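Long-range contact in plastocyanin (PDB 1KDI), which carries electrons from the cytochrome b6-f complex to P700 of photosystem I by means of a bound copper ion: residues A52-A57 against V77-T82. Residues are numbered along the deposited sequence; the frame is centred on the assembly and turned at random.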
ATOM      1  N   ALA A  52      -6.467 -11.794   7.283  1.00 18.72           N
ATOM      2  CA  ALA A  52      -5.066 -11.621   7.670  1.00 18.03           C
ATOM      3  C   ALA A  52      -4.102 -12.238   6.673  1.00 19.10           C
ATOM      4  O   ALA A  52      -3.121 -11.551   6.325  1.00 21.90           O
ATOM      5  CB  ALA A  52      -4.775 -12.240   9.029  1.00 19.24           C
ATOM      6  N   SER A  53      -4.303 -13.440   6.113  1.00 17.25           N
ATOM      7  CA  SER A  53      -3.424 -13.917   5.065  1.00 17.55           C
ATOM      8  C   SER A  53      -3.394 -13.090   3.820  1.00 17.31           C
ATOM      9  O   SER A  53      -2.353 -12.960   3.179  1.00 16.43           O
ATOM     10  CB  SER A  53      -3.777 -15.288   4.594  1.00 20.50           C
ATOM     11  OG  SER A  53      -3.643 -16.028   5.782  1.00 28.19           O
ATOM     12  N   GLU A  54      -4.559 -12.551   3.469  1.00 17.00           N
ATOM     13  CA  GLU A  54      -4.709 -11.769   2.263  1.00 16.19           C
ATOM     14  C   GLU A  54      -3.959 -10.433   2.354  1.00 13.52           C
ATOM     15  O   GLU A  54      -3.225 -10.066   1.457  1.00 14.45           O
ATOM     16  CB  GLU A  54      -6.208 -11.628   2.093  1.00 20.00           C
ATOM     17  CG  GLU A  54      -6.624 -10.830   0.913  1.00 25.38           C
ATOM     18  CD  GLU A  54      -8.103 -10.990   0.637  1.00 27.09           C
ATOM     19  OE1 GLU A  54      -8.926 -10.740   1.502  1.00 30.11           O
ATOM     20  OE2 GLU A  54      -8.426 -11.375  -0.460  1.00 26.00           O
ATOM     21  N   LEU A  55      -4.118  -9.744   3.468  1.00 13.46           N
ATOM     22  CA  LEU A  55      -3.464  -8.493   3.794  1.00 14.53           C
ATOM     23  C   LEU A  55      -1.959  -8.644   3.903  1.00 17.72           C
ATOM     24  O   LEU A  55      -1.211  -7.797   3.394  1.00 17.41           O
ATOM     25  CB  LEU A  55      -4.082  -8.002   5.079  1.00 10.93           C
ATOM     26  CG  LEU A  55      -5.129  -6.952   5.042  1.00 14.87           C
ATOM     27  CD1 LEU A  55      -5.938  -6.971   3.793  1.00 17.22           C
ATOM     28  CD2 LEU A  55      -5.972  -7.158   6.226  1.00 12.40           C
ATOM     29  N   LYS A  56      -1.488  -9.757   4.507  1.00 17.26           N
ATOM     30  CA  LYS A  56      -0.052 -10.055   4.534  1.00 18.26           C
ATOM     31  C   LYS A  56       0.465 -10.310   3.138  1.00 18.46           C
ATOM     32  O   LYS A  56       1.471  -9.723   2.772  1.00 19.63           O
ATOM     33  CB  LYS A  56       0.243 -11.280   5.403  1.00 20.23           C
ATOM     34  CG  LYS A  56       0.221 -10.827   6.842  1.00 28.80           C
ATOM     35  CD  LYS A  56       0.722 -11.959   7.713  1.00 38.37           C
ATOM     36  CE  LYS A  56       1.174 -11.417   9.077  1.00 44.74           C
ATOM     37  NZ  LYS A  56       1.843 -12.445   9.880  1.00 49.28           N
ATOM     38  N   ALA A  57      -0.156 -11.129   2.291  1.00 16.68           N
ATOM     39  CA  ALA A  57       0.248 -11.309   0.918  1.00 16.05           C
ATOM     40  C   ALA A  57       0.168 -10.036   0.080  1.00 16.70           C
ATOM     41  O   ALA A  57       0.783  -9.917  -0.969  1.00 17.82           O
ATOM     42  CB  ALA A  57      -0.640 -12.338   0.263  1.00 17.74           C
ATOM     43  N   VAL A  77      -6.824  -7.601  -3.148  1.00 15.85           N
ATOM     44  CA  VAL A  77      -7.555  -7.947  -1.962  1.00 17.89           C
ATOM     45  C   VAL A  77      -8.973  -8.197  -2.525  1.00 21.16           C
ATOM     46  O   VAL A  77      -9.538  -7.467  -3.361  1.00 18.59           O
ATOM     47  CB  VAL A  77      -7.487  -6.765  -0.968  1.00 16.26           C
ATOM     48  CG1 VAL A  77      -8.318  -7.020   0.285  1.00 14.50           C
ATOM     49  CG2 VAL A  77      -6.024  -6.582  -0.530  1.00 15.93           C
ATOM     50  N   SER A  78      -9.523  -9.359  -2.232  1.00 21.59           N
ATOM     51  CA  SER A  78     -10.872  -9.662  -2.658  1.00 22.81           C
ATOM     52  C   SER A  78     -11.960  -9.569  -1.585  1.00 22.52           C
ATOM     53  O   SER A  78     -13.138  -9.542  -1.963  1.00 25.37           O
ATOM     54  CB  SER A  78     -10.808 -11.044  -3.325  1.00 23.95           C
ATOM     55  OG  SER A  78     -10.149 -12.063  -2.593  1.00 28.22           O
ATOM     56  N   THR A  79     -11.634  -9.448  -0.288  1.00 19.12           N
ATOM     57  CA  THR A  79     -12.631  -9.291   0.747  1.00 19.58           C
ATOM     58  C   THR A  79     -13.126  -7.825   0.909  1.00 21.26           C
ATOM     59  O   THR A  79     -12.323  -6.912   1.157  1.00 20.45           O
ATOM     60  CB  THR A  79     -12.044  -9.818   2.081  1.00 19.42           C
ATOM     61  OG1 THR A  79     -11.605 -11.153   1.851  1.00 21.26           O
ATOM     62  CG2 THR A  79     -13.039  -9.760   3.222  1.00 21.55           C
ATOM     63  N   PRO A  80     -14.440  -7.535   0.785  1.00 20.39           N
ATOM     64  CA  PRO A  80     -15.001  -6.232   1.037  1.00 18.55           C
ATOM     65  C   PRO A  80     -14.681  -5.656   2.389  1.00 18.14           C
ATOM     66  O   PRO A  80     -14.799  -6.345   3.390  1.00 19.63           O
ATOM     67  CB  PRO A  80     -16.461  -6.460   0.812  1.00 19.91           C
ATOM     68  CG  PRO A  80     -16.493  -7.442  -0.320  1.00 17.76           C
ATOM     69  CD  PRO A  80     -15.463  -8.416   0.178  1.00 19.82           C
ATOM     70  N   GLY A  81     -14.329  -4.385   2.475  1.00 16.88           N
ATOM     71  CA  GLY A  81     -14.083  -3.750   3.752  1.00 15.90           C
ATOM     72  C   GLY A  81     -13.139  -2.598   3.496  1.00 17.90           C
ATOM     73  O   GLY A  81     -12.852  -2.315   2.329  1.00 17.87           O
ATOM     74  N   THR A  82     -12.672  -1.848   4.466  1.00 19.45           N
ATOM     75  CA  THR A  82     -11.715  -0.799   4.140  1.00 23.08           C
ATOM     76  C   THR A  82     -10.481  -1.148   4.962  1.00 22.77           C
ATOM     77  O   THR A  82     -10.568  -1.748   6.053  1.00 21.66           O
ATOM     78  CB  THR A  82     -12.276   0.624   4.475  1.00 24.56           C
ATOM     79  OG1 THR A  82     -12.580   0.635   5.854  1.00 34.39           O
ATOM     80  CG2 THR A  82     -13.575   0.974   3.760  1.00 21.78           C
TER
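The carboxylate of Glu-54 reaches from helix 49-57 to the loop before strand 81-86, and both of its oxygens are taken up there by Ser-78 and Thr-79. With CG anti to the backbone N (chi1 179°) and chi2 extended as well, the side chain runs straight out from the helix; glutamate is long enough to reach the loop and brings two acceptor oxygens. Glu-54 OE2 accepts twice: Ser-78 OG, 2.8 Å away, lies almost in line with the bond from CD to that oxygen, while Ser-78 N comes from above the carboxylate plane at 2.9 Å, with a fairly straight N-H (165°). Glu-54 OE1 turns its syn lone pair to Thr-79 OG1, 2.7 Å away, a hydroxyl that threonine holds beside its own backbone N; Thr-79 N adds a weak, long bond to the same oxygen.

Beneath this polar grip lies the buried side. Val-77 CG1 sits 4.0 Å from Glu-54 OE1 and 4.2 Å from Leu-55 CD1, and both Val-77 and Leu-55 also rest on Tyr-83, so branched aliphatic residues suit the interior here. Ser-78, by contrast, lies at the exposed edge, where a short side chain puts OG within bonding distance of Glu-54.

Two hydroxyls and the amide of Ser-78, weakly helped by that of Thr-79, thus serve one carboxylate. Such donation would be expected to favour its ionised form, and it ties the helix to the loop away from the copper site.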